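Local coordinates for protein alanine dehydrogenase (Archaeoglobus fulgidus, PDB 1OMO) that catalyses the reversible NAD(+)-dependent oxidative deamination of L-alanine to pyruvate and ammonium, working as a homodimer that does not accept NADP(+), at residues F128-C133 and E142-V147; G134-F139 and V192-S197; V158-A163 and A177-A182. All coordinates share one frame; numbering follows the deposited sequence.

Contact 1: F128-C133 and E142-V147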
loop_
_atom_site.group_PDB
_atom_site.type_symbol
_atom_site.label_atom_id
_atom_site.label_comp_id
_atom_site.label_asym_id
_atom_site.label_seq_id
_atom_site.Cartn_x
_atom_site.Cartn_y
_atom_site.Cartn_z
ATOM N N PHE A 128 31.604 11.016 18.729
ATOM C CA PHE A 128 30.254 10.903 18.218
ATOM C C PHE A 128 29.279 11.668 19.058
ATOM O O PHE A 128 29.171 11.421 20.252
ATOM C CB PHE A 128 29.832 9.427 18.162
ATOM C CG PHE A 128 30.562 8.638 17.103
ATOM C CD1 PHE A 128 31.927 8.342 17.242
ATOM C CD2 PHE A 128 29.912 8.251 15.938
ATOM C CE1 PHE A 128 32.629 7.676 16.227
ATOM C CE2 PHE A 128 30.617 7.587 14.925
ATOM C CZ PHE A 128 31.974 7.307 15.078
ATOM N N GLY A 129 28.579 12.598 18.425
ATOM C CA GLY A 129 27.577 13.392 19.110
ATOM C C GLY A 129 26.143 12.984 18.751
ATOM O O GLY A 129 25.825 12.685 17.590
ATOM N N PHE A 130 25.273 12.954 19.752
ATOM C CA PHE A 130 23.886 12.607 19.553
ATOM C C PHE A 130 22.933 13.706 20.035
ATOM O O PHE A 130 22.936 14.104 21.216
ATOM C CB PHE A 130 23.556 11.297 20.269
ATOM C CG PHE A 130 24.251 10.094 19.684
ATOM C CD1 PHE A 130 25.606 9.864 19.945
ATOM C CD2 PHE A 130 23.554 9.193 18.876
ATOM C CE1 PHE A 130 26.268 8.746 19.407
ATOM C CE2 PHE A 130 24.201 8.059 18.326
ATOM C CZ PHE A 130 25.558 7.840 18.595
ATOM N N ILE A 131 22.148 14.234 19.107
ATOM C CA ILE A 131 21.138 15.222 19.443
ATOM C C ILE A 131 19.866 14.381 19.424
ATOM O O ILE A 131 19.364 14.043 18.357
ATOM C CB ILE A 131 21.024 16.316 18.381
ATOM C CG1 ILE A 131 22.386 16.977 18.164
ATOM C CG2 ILE A 131 20.009 17.334 18.814
ATOM C CD1 ILE A 131 23.004 17.524 19.444
ATOM N N GLY A 132 19.365 14.046 20.609
ATOM C CA GLY A 132 18.187 13.217 20.748
ATOM C C GLY A 132 18.693 11.869 21.257
ATOM O O GLY A 132 19.590 11.276 20.654
ATOM N N CYS A 133 18.144 11.384 22.361
ATOM C CA CYS A 133 18.611 10.125 22.925
ATOM C C CYS A 133 17.474 9.136 23.136
ATOM O O CYS A 133 17.447 8.427 24.143
ATOM C CB CYS A 133 19.365 10.364 24.251
ATOM S SG CYS A 133 20.864 11.428 24.104
ATOM N N GLU A 142 24.541 1.594 17.821
ATOM C CA GLU A 142 24.906 0.212 17.581
ATOM C C GLU A 142 25.393 -0.045 16.150
ATOM O O GLU A 142 26.305 -0.823 15.950
ATOM C CB GLU A 142 23.737 -0.729 17.903
ATOM C CG GLU A 142 23.382 -0.807 19.364
ATOM C CD GLU A 142 24.438 -1.510 20.223
ATOM O OE1 GLU A 142 24.344 -1.418 21.472
ATOM O OE2 GLU A 142 25.347 -2.161 19.663
ATOM N N ALA A 143 24.768 0.573 15.159
ATOM C CA ALA A 143 25.217 0.383 13.795
ATOM C C ALA A 143 26.614 1.003 13.627
ATOM O O ALA A 143 27.520 0.388 13.027
ATOM C CB ALA A 143 24.261 1.024 12.841
ATOM N N LEU A 144 26.776 2.220 14.148
ATOM C CA LEU A 144 28.029 2.941 14.041
ATOM C C LEU A 144 29.214 2.233 14.695
ATOM O O LEU A 144 30.352 2.298 14.187
ATOM C CB LEU A 144 27.878 4.363 14.624
ATOM C CG LEU A 144 27.007 5.373 13.855
ATOM C CD1 LEU A 144 26.722 6.596 14.722
ATOM C CD2 LEU A 144 27.740 5.799 12.566
ATOM N N ARG A 145 28.994 1.557 15.813
ATOM C CA ARG A 145 30.136 0.904 16.376
ATOM C C ARG A 145 30.499 -0.346 15.591
ATOM O O ARG A 145 31.495 -0.977 15.864
ATOM C CB ARG A 145 29.970 0.631 17.870
ATOM C CG ARG A 145 28.873 -0.255 18.274
ATOM C CD ARG A 145 28.944 -0.375 19.774
ATOM N NE ARG A 145 28.045 -1.400 20.260
ATOM C CZ ARG A 145 28.285 -2.136 21.338
ATOM N NH1 ARG A 145 29.399 -1.958 22.025
ATOM N NH2 ARG A 145 27.385 -3.020 21.748
ATOM N N ARG A 146 29.711 -0.705 14.591
ATOM C CA ARG A 146 30.096 -1.856 13.782
ATOM C C ARG A 146 31.106 -1.304 12.788
ATOM O O ARG A 146 31.868 -2.035 12.208
ATOM C CB ARG A 146 28.905 -2.434 13.005
ATOM C CG ARG A 146 28.304 -3.691 13.605
ATOM C CD ARG A 146 27.790 -3.447 14.994
ATOM N NE ARG A 146 27.026 -4.583 15.485
ATOM C CZ ARG A 146 26.283 -4.561 16.589
ATOM N NH1 ARG A 146 25.620 -5.656 16.967
ATOM N NH2 ARG A 146 26.204 -3.443 17.311
ATOM N N VAL A 147 31.113 0.005 12.593
ATOM C CA VAL A 147 32.029 0.551 11.608
ATOM C C VAL A 147 33.122 1.472 12.128
ATOM O O VAL A 147 34.065 1.796 11.398
ATOM C CB VAL A 147 31.240 1.269 10.449
ATOM C CG1 VAL A 147 30.503 0.213 9.589
ATOM C CG2 VAL A 147 30.217 2.240 11.011
#
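In the first beta-alpha-beta unit of the Rossmann-fold NAD domain, Phe128 and Phe130 of strand 127-131 pack against Leu144 of the returning helix 135-147. The contact is small, 117 Å² over both sides, buried and wholly apolar. Leu144 CD1 does most of the touching: it lies 3.8 Å from Phe128 CD2 and, more loosely, 4.2 Å from Phe130 CZ, so one methyl is shared by two rings two residues apart on the same strand. Its sister CD2 turns to the Phe128 ring alone, 4.1 Å from CE2. Leu144 meets both rings obliquely. Phe128 and Leu144 each carry CG anti to the carbonyl carbon (chi1 -70° in both), which turns the two side chains toward each other between strand and helix. Val192 of the adjacent strand 190-193 also touches Phe130 and Leu144, while Ala117 of helix 102-120 touches Leu144. Away from the strand, a salt-bridge network links Glu142, Arg145 and Arg146. There Glu142 OE2 accepts three N-H groups: Arg145 grips it side-on through NE and NH2, with the oxygen almost in the guanidinium plane, and Arg146 approaches its anti lone pair, NH2 lying 2.8 Å from OE2.

Contact 2: G134-F139 and V192-S197; sequences GTQAYF and VTTTPS. With NAD (nicotinamide-adenine-dinucleotide), chain D.
Gln136 and Thr194 cross at about a right angle, the aliphatic part of the glutamine lying against the threonine hydroxyl. Thr194 OG1 is 3.4 Å from Gln136 CG and equally near its CB, and it is buried with no hydrogen-bond partner in the model. On its other branch, Thr194 CG2 rests 4.0 Å from Ala137 CB. Gln136 holds CG anti to its own N (chi1 -175°) and then bends at chi2 (48°), which carries the amide away from Thr194 to a weak bond with Ser106 O. With an alanine here, both branches would be gone, and a gap would probably open where Thr194 now meets Gln136 CG and Ala137 CB. The helix start meets the NAD diphosphate: Gln136 N donates to O1N at 2.5 Å, and Thr135 N reaches O2A weakly at 3.4 Å. A side chain on Gly134 would run into NAD O5B, in keeping with the glycine-rich Rossmann turn, GxGxxA in pattern. From 192-197, Thr195 CG2 lies 3.5 Å from NAD N3A of the adenine. The contact thus joins the N-terminal end of helix 135-147 to the loop leaving strand 190-193, with Phe130 of strand 127-131 and Phe166 of helix 160-172 against Ala137 and helix 102-120 alongside Gln136.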
loop_
_atom_site.group_PDB
_atom_site.type_symbol
_atom_site.label_atom_id
_atom_site.label_comp_id
_atom_site.label_asym_id
_atom_site.label_seq_id
_atom_site.Cartn_x
_atom_site.Cartn_y
_atom_site.Cartn_z
ATOM N N GLY A 134 16.531 9.118 22.188
ATOM C CA GLY A 134 15.420 8.175 22.211
ATOM C C GLY A 134 15.811 6.866 21.497
ATOM O O GLY A 134 16.993 6.611 21.222
ATOM N N THR A 135 14.815 6.057 21.170
ATOM C CA THR A 135 15.024 4.775 20.543
ATOM C C THR A 135 15.997 4.727 19.387
ATOM O O THR A 135 16.952 3.964 19.396
ATOM C CB THR A 135 13.689 4.196 20.063
ATOM O OG1 THR A 135 12.859 3.932 21.201
ATOM C CG2 THR A 135 13.911 2.906 19.280
ATOM N N GLN A 136 15.741 5.527 18.373
ATOM C CA GLN A 136 16.595 5.537 17.212
ATOM C C GLN A 136 18.056 5.838 17.535
ATOM O O GLN A 136 18.959 5.284 16.870
ATOM C CB GLN A 136 16.064 6.514 16.168
ATOM C CG GLN A 136 16.874 6.437 14.894
ATOM C CD GLN A 136 17.072 4.992 14.428
ATOM O OE1 GLN A 136 18.142 4.631 13.900
ATOM N NE2 GLN A 136 16.033 4.152 14.619
ATOM N N ALA A 137 18.320 6.690 18.533
ATOM C CA ALA A 137 19.715 6.991 18.843
ATOM C C ALA A 137 20.468 5.711 19.186
ATOM O O ALA A 137 21.604 5.531 18.741
ATOM C CB ALA A 137 19.836 7.987 20.004
ATOM N N TYR A 138 19.841 4.835 19.977
ATOM C CA TYR A 138 20.481 3.578 20.343
ATOM C C TYR A 138 20.799 2.759 19.086
ATOM O O TYR A 138 21.917 2.249 18.945
ATOM C CB TYR A 138 19.601 2.753 21.290
ATOM C CG TYR A 138 19.448 3.358 22.679
ATOM C CD1 TYR A 138 18.499 4.364 22.934
ATOM C CD2 TYR A 138 20.268 2.937 23.749
ATOM C CE1 TYR A 138 18.365 4.930 24.219
ATOM C CE2 TYR A 138 20.146 3.485 25.005
ATOM C CZ TYR A 138 19.192 4.478 25.243
ATOM O OH TYR A 138 19.069 5.003 26.513
ATOM N N PHE A 139 19.847 2.655 18.161
ATOM C CA PHE A 139 20.114 1.884 16.953
ATOM C C PHE A 139 21.206 2.501 16.106
ATOM O O PHE A 139 21.977 1.795 15.484
ATOM C CB PHE A 139 18.859 1.710 16.113
ATOM C CG PHE A 139 17.886 0.751 16.710
ATOM C CD1 PHE A 139 16.895 1.197 17.591
ATOM C CD2 PHE A 139 17.992 -0.612 16.440
ATOM C CE1 PHE A 139 16.037 0.311 18.191
ATOM C CE2 PHE A 139 17.133 -1.517 17.034
ATOM C CZ PHE A 139 16.145 -1.060 17.919
ATOM N N VAL A 192 24.769 12.659 15.035
ATOM C CA VAL A 192 23.523 11.940 14.774
ATOM C C VAL A 192 22.307 12.721 15.325
ATOM O O VAL A 192 22.099 12.719 16.534
ATOM C CB VAL A 192 23.536 10.580 15.504
ATOM C CG1 VAL A 192 22.284 9.799 15.174
ATOM C CG2 VAL A 192 24.800 9.809 15.165
ATOM N N THR A 193 21.511 13.378 14.479
ATOM C CA THR A 193 20.338 14.104 14.985
ATOM C C THR A 193 19.130 13.178 14.874
ATOM O O THR A 193 18.801 12.690 13.823
ATOM C CB THR A 193 20.104 15.411 14.232
ATOM O OG1 THR A 193 19.726 15.122 12.899
ATOM C CG2 THR A 193 21.403 16.281 14.238
ATOM N N THR A 194 18.440 12.966 15.977
ATOM C CA THR A 194 17.376 11.995 16.000
ATOM C C THR A 194 16.060 12.510 16.612
ATOM O O THR A 194 15.221 11.732 17.088
ATOM C CB THR A 194 17.978 10.786 16.758
ATOM O OG1 THR A 194 17.664 9.568 16.091
ATOM C CG2 THR A 194 17.562 10.751 18.129
ATOM N N THR A 195 15.865 13.828 16.573
ATOM C CA THR A 195 14.674 14.424 17.170
ATOM C C THR A 195 13.532 14.622 16.185
ATOM O O THR A 195 13.732 14.600 14.980
ATOM C CB THR A 195 14.986 15.812 17.794
ATOM O OG1 THR A 195 15.041 16.800 16.760
ATOM C CG2 THR A 195 16.342 15.799 18.511
ATOM N N PRO A 196 12.308 14.780 16.702
ATOM C CA PRO A 196 11.146 14.997 15.833
ATOM C C PRO A 196 10.849 16.492 15.798
ATOM O O PRO A 196 9.752 16.903 15.490
ATOM C CB PRO A 196 10.031 14.232 16.536
ATOM C CG PRO A 196 10.384 14.450 18.012
ATOM C CD PRO A 196 11.901 14.267 18.025
ATOM N N SER A 197 11.830 17.309 16.131
ATOM C CA SER A 197 11.607 18.755 16.133
ATOM C C SER A 197 11.113 19.316 14.804
ATOM O O SER A 197 11.295 18.703 13.749
ATOM C CB SER A 197 12.892 19.473 16.509
ATOM O OG SER A 197 12.739 20.862 16.329
HETATM P PA NAD D . 11.568 8.917 20.596
HETATM O O1A NAD D . 10.411 9.762 20.980
HETATM O O2A NAD D . 11.876 7.661 21.422
HETATM O O5B NAD D . 13.034 9.653 20.399
HETATM C C5B NAD D . 13.161 11.120 20.177
HETATM C C4B NAD D . 13.995 11.679 21.360
HETATM O O4B NAD D . 14.115 13.131 21.022
HETATM C C3B NAD D . 13.301 11.710 22.804
HETATM O O3B NAD D . 14.152 11.036 23.814
HETATM C C2B NAD D . 13.051 13.205 23.117
HETATM O O2B NAD D . 12.993 13.625 24.432
HETATM C C1B NAD D . 14.149 13.862 22.225
HETATM N N9A NAD D . 13.826 15.191 21.795
HETATM C C8A NAD D . 12.644 15.769 21.376
HETATM N N7A NAD D . 12.769 17.035 21.040
HETATM C C5A NAD D . 14.039 17.376 21.216
HETATM C C6A NAD D . 14.758 18.631 20.996
HETATM N N6A NAD D . 14.152 19.711 20.573
HETATM N N1A NAD D . 16.110 18.583 21.289
HETATM C C2A NAD D . 16.753 17.481 21.741
HETATM N N3A NAD D . 16.099 16.250 21.973
HETATM C C4A NAD D . 14.745 16.244 21.678
HETATM O O3 NAD D . 11.660 8.421 19.009
HETATM P PN NAD D . 12.707 7.429 18.110
HETATM O O1N NAD D . 13.901 7.128 18.978
HETATM O O2N NAD D . 11.891 6.339 17.446
HETATM O O5D NAD D . 13.156 8.585 16.969
HETATM C C5D NAD D . 11.873 9.372 16.510
HETATM C C4D NAD D . 12.145 10.277 15.354
HETATM O O4D NAD D . 12.756 9.417 14.239
HETATM C C3D NAD D . 10.884 10.920 14.696
HETATM O O3D NAD D . 11.193 12.146 14.007
HETATM C C2D NAD D . 10.459 9.788 13.756
HETATM O O2D NAD D . 9.382 10.090 12.931
HETATM C C1D NAD D . 11.860 9.452 13.056
HETATM N N1N NAD D . 12.113 8.092 12.463
HETATM C C2N NAD D . 12.642 8.172 11.102
HETATM C C3N NAD D . 13.082 6.905 10.574
HETATM C C7N NAD D . 13.662 7.004 9.039
HETATM O O7N NAD D . 13.635 5.962 8.324
HETATM N N7N NAD D . 14.164 8.208 8.615
HETATM C C4N NAD D . 13.060 5.656 11.240
HETATM C C5N NAD D . 12.514 5.729 12.586
HETATM C C6N NAD D . 12.059 6.918 13.179
#

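Contact 3: V158-A163 and A177-A182; sequences VREKAA and ASVQPA. With NAD (nicotinamide-adenine-dinucleotide), chain D.
Val179 meets Ala163 in the close-packed part of this contact, where the edge strand 177-179 is covered by the first turn of helix 160-172. Both methyls of the valine are used. CG1 lies 4.0 Å from Ala163 CB, methyl to methyl, whereas CG2 sits over the helix backbone, 3.9 Å from Ala163 C. A chi1 of 175° sets CG1 opposite the backbone N, with CG2 anti to the carbonyl carbon, and Val179 thereby presents one methyl to the Ala163 side chain and the other to its carbonyl. The CA atoms of Ala163 and Val179 are 6.0 Å apart, a closeness consistent with the small alanine side chain. Toward solvent the packing is looser: Glu160 CG only brushes Val179 CG1 at 4.5 Å, and its carboxylate turns to a salt bridge with Lys164, one turn further along the helix. Ser178 and Gln180 point their CB atoms away from the helix.

The residues leading into this helix, with Arg159 at its N-cap position, meet the cofactor. The Arg159 chain is extended from CG to NE and brings NH2 to 2.9 Å from the adenosine ribose hydroxyl O2B, which lies at the guanidinium edge. Val158 lays CG1 and CG2 against the adenine, CG1 being 3.6 Å from N1A. Strand 177-179 pairs in parallel with strand 152-156, through backbone bonds of Ser178 and Gln180 to Ala155, while Val167 of helix 160-172 extends the apolar cover over Val179.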
loop_
_atom_site.group_PDB
_atom_site.type_symbol
_atom_site.label_atom_id
_atom_site.label_comp_id
_atom_site.label_asym_id
_atom_site.label_seq_id
_atom_site.Cartn_x
_atom_site.Cartn_y
_atom_site.Cartn_z
ATOM N N VAL A 158 16.415 16.931 25.357
ATOM C CA VAL A 158 15.716 17.928 26.180
ATOM C C VAL A 158 15.267 17.234 27.450
ATOM O O VAL A 158 14.956 17.877 28.450
ATOM C CB VAL A 158 14.431 18.525 25.533
ATOM C CG1 VAL A 158 14.794 19.551 24.485
ATOM C CG2 VAL A 158 13.535 17.399 24.961
ATOM N N ARG A 159 15.187 15.915 27.396
ATOM C CA ARG A 159 14.816 15.149 28.573
ATOM C C ARG A 159 16.130 14.592 29.112
ATOM O O ARG A 159 16.680 13.625 28.569
ATOM C CB ARG A 159 13.872 14.003 28.219
ATOM C CG ARG A 159 12.427 14.402 27.946
ATOM C CD ARG A 159 11.611 13.136 27.767
ATOM N NE ARG A 159 10.188 13.376 27.608
ATOM C CZ ARG A 159 9.622 13.925 26.533
ATOM N NH1 ARG A 159 8.301 14.092 26.497
ATOM N NH2 ARG A 159 10.361 14.307 25.490
ATOM N N GLU A 160 16.630 15.212 30.177
ATOM C CA GLU A 160 17.899 14.802 30.760
ATOM C C GLU A 160 17.882 13.357 31.176
ATOM O O GLU A 160 18.888 12.674 31.067
ATOM C CB GLU A 160 18.288 15.702 31.950
ATOM C CG GLU A 160 19.827 15.751 32.217
ATOM C CD GLU A 160 20.205 16.599 33.428
ATOM O OE1 GLU A 160 20.021 17.844 33.377
ATOM O OE2 GLU A 160 20.678 16.017 34.435
ATOM N N LYS A 161 16.740 12.865 31.642
ATOM C CA LYS A 161 16.673 11.472 32.041
ATOM C C LYS A 161 17.076 10.541 30.869
ATOM O O LYS A 161 17.788 9.572 31.061
ATOM C CB LYS A 161 15.263 11.137 32.471
ATOM C CG LYS A 161 15.138 9.818 33.196
ATOM C CD LYS A 161 13.679 9.387 33.245
ATOM C CE LYS A 161 13.461 8.328 34.307
ATOM N NZ LYS A 161 13.713 8.926 35.648
ATOM N N ALA A 162 16.621 10.849 29.660
ATOM C CA ALA A 162 16.926 10.033 28.500
ATOM C C ALA A 162 18.425 10.124 28.136
ATOM O O ALA A 162 19.036 9.112 27.785
ATOM C CB ALA A 162 16.036 10.449 27.295
ATOM N N ALA A 163 19.019 11.310 28.226
ATOM C CA ALA A 163 20.449 11.441 27.898
ATOM C C ALA A 163 21.314 10.638 28.882
ATOM O O ALA A 163 22.246 9.960 28.489
ATOM C CB ALA A 163 20.862 12.937 27.879
ATOM N N ALA A 177 31.521 8.109 27.625
ATOM C CA ALA A 177 30.411 8.981 27.252
ATOM C C ALA A 177 29.944 9.944 28.356
ATOM O O ALA A 177 30.126 9.678 29.532
ATOM C CB ALA A 177 29.225 8.112 26.765
ATOM N N SER A 178 29.332 11.060 27.963
ATOM C CA SER A 178 28.862 12.016 28.953
ATOM C C SER A 178 27.673 12.800 28.442
ATOM O O SER A 178 27.497 12.952 27.240
ATOM C CB SER A 178 29.978 13.004 29.326
ATOM O OG SER A 178 30.077 14.077 28.382
ATOM N N VAL A 179 26.862 13.296 29.364
ATOM C CA VAL A 179 25.699 14.113 29.014
ATOM C C VAL A 179 26.272 15.495 28.688
ATOM O O VAL A 179 27.234 15.927 29.329
ATOM C CB VAL A 179 24.713 14.205 30.194
ATOM C CG1 VAL A 179 23.577 15.172 29.847
ATOM C CG2 VAL A 179 24.159 12.820 30.517
ATOM N N GLN A 180 25.704 16.170 27.694
ATOM C CA GLN A 180 26.206 17.470 27.253
ATOM C C GLN A 180 25.112 18.326 26.641
ATOM O O GLN A 180 24.202 17.813 26.019
ATOM C CB GLN A 180 27.280 17.268 26.169
ATOM C CG GLN A 180 28.528 16.471 26.590
ATOM C CD GLN A 180 29.409 17.250 27.533
ATOM O OE1 GLN A 180 29.421 18.464 27.492
ATOM N NE2 GLN A 180 30.164 16.557 28.365
ATOM N N PRO A 181 25.232 19.648 26.750
ATOM C CA PRO A 181 24.282 20.629 26.216
ATOM C C PRO A 181 24.339 20.434 24.726
ATOM O O PRO A 181 25.275 19.823 24.250
ATOM C CB PRO A 181 24.894 21.975 26.597
ATOM C CG PRO A 181 25.851 21.636 27.717
ATOM C CD PRO A 181 26.423 20.312 27.301
ATOM N N ALA A 182 23.390 20.995 23.982
ATOM C CA ALA A 182 23.358 20.802 22.538
ATOM C C ALA A 182 24.552 21.369 21.785
ATOM O O ALA A 182 25.093 20.724 20.897
ATOM C CB ALA A 182 22.062 21.364 21.962
HETATM P PA NAD D . 11.568 8.917 20.596
HETATM O O1A NAD D . 10.411 9.762 20.980
HETATM O O2A NAD D . 11.876 7.661 21.422
HETATM O O5B NAD D . 13.034 9.653 20.399
HETATM C C5B NAD D . 13.161 11.120 20.177
HETATM C C4B NAD D . 13.995 11.679 21.360
HETATM O O4B NAD D . 14.115 13.131 21.022
HETATM C C3B NAD D . 13.301 11.710 22.804
HETATM O O3B NAD D . 14.152 11.036 23.814
HETATM C C2B NAD D . 13.051 13.205 23.117
HETATM O O2B NAD D . 12.993 13.625 24.432
HETATM C C1B NAD D . 14.149 13.862 22.225
HETATM N N9A NAD D . 13.826 15.191 21.795
HETATM C C8A NAD D . 12.644 15.769 21.376
HETATM N N7A NAD D . 12.769 17.035 21.040
HETATM C C5A NAD D . 14.039 17.376 21.216
HETATM C C6A NAD D . 14.758 18.631 20.996
HETATM N N6A NAD D . 14.152 19.711 20.573
HETATM N N1A NAD D . 16.110 18.583 21.289
HETATM C C2A NAD D . 16.753 17.481 21.741
HETATM N N3A NAD D . 16.099 16.250 21.973
HETATM C C4A NAD D . 14.745 16.244 21.678
HETATM O O3 NAD D . 11.660 8.421 19.009
HETATM P PN NAD D . 12.707 7.429 18.110
HETATM O O1N NAD D . 13.901 7.128 18.978
HETATM O O2N NAD D . 11.891 6.339 17.446
HETATM O O5D NAD D . 13.156 8.585 16.969
HETATM C C5D NAD D . 11.873 9.372 16.510
HETATM C C4D NAD D . 12.145 10.277 15.354
HETATM O O4D NAD D . 12.756 9.417 14.239
HETATM C C3D NAD D . 10.884 10.920 14.696
HETATM O O3D NAD D . 11.193 12.146 14.007
HETATM C C2D NAD D . 10.459 9.788 13.756
HETATM O O2D NAD D . 9.382 10.090 12.931
HETATM C C1D NAD D . 11.860 9.452 13.056
HETATM N N1N NAD D . 12.113 8.092 12.463
HETATM C C2N NAD D . 12.642 8.172 11.102
HETATM C C3N NAD D . 13.082 6.905 10.574
HETATM C C7N NAD D . 13.662 7.004 9.039
HETATM O O7N NAD D . 13.635 5.962 8.324
HETATM N N7N NAD D . 14.164 8.208 8.615
HETATM C C4N NAD D . 13.060 5.656 11.240
HETATM C C5N NAD D . 12.514 5.729 12.586
HETATM C C6N NAD D . 12.059 6.918 13.179
#

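How the contacts relate
All three contacts belong to the Rossmann-fold NAD domain and its parallel sheet, in which strands 177-179, 152-156, 127-131 and 190-193 follow one another from the edge inward. Contact 1 precedes contact 3 along the chain, in successive beta-alpha-beta units; contact 2 crosses contact 1, their segments alternating, and contact 3 falls wholly between the two segments of contact 2. Centres of contacts 1 and 2 lie 9 Å apart; both use helix 135-147. Contact 3 is 12 Å from contact 2 and 14 Å from contact 1. Contact 2 touches NAD at the diphosphate and beyond, Val158 and Arg159 of contact 3 at the adenosine; contact 1 is apolar strand-helix packing, although its Gly132 and Cys133 also touch NAD.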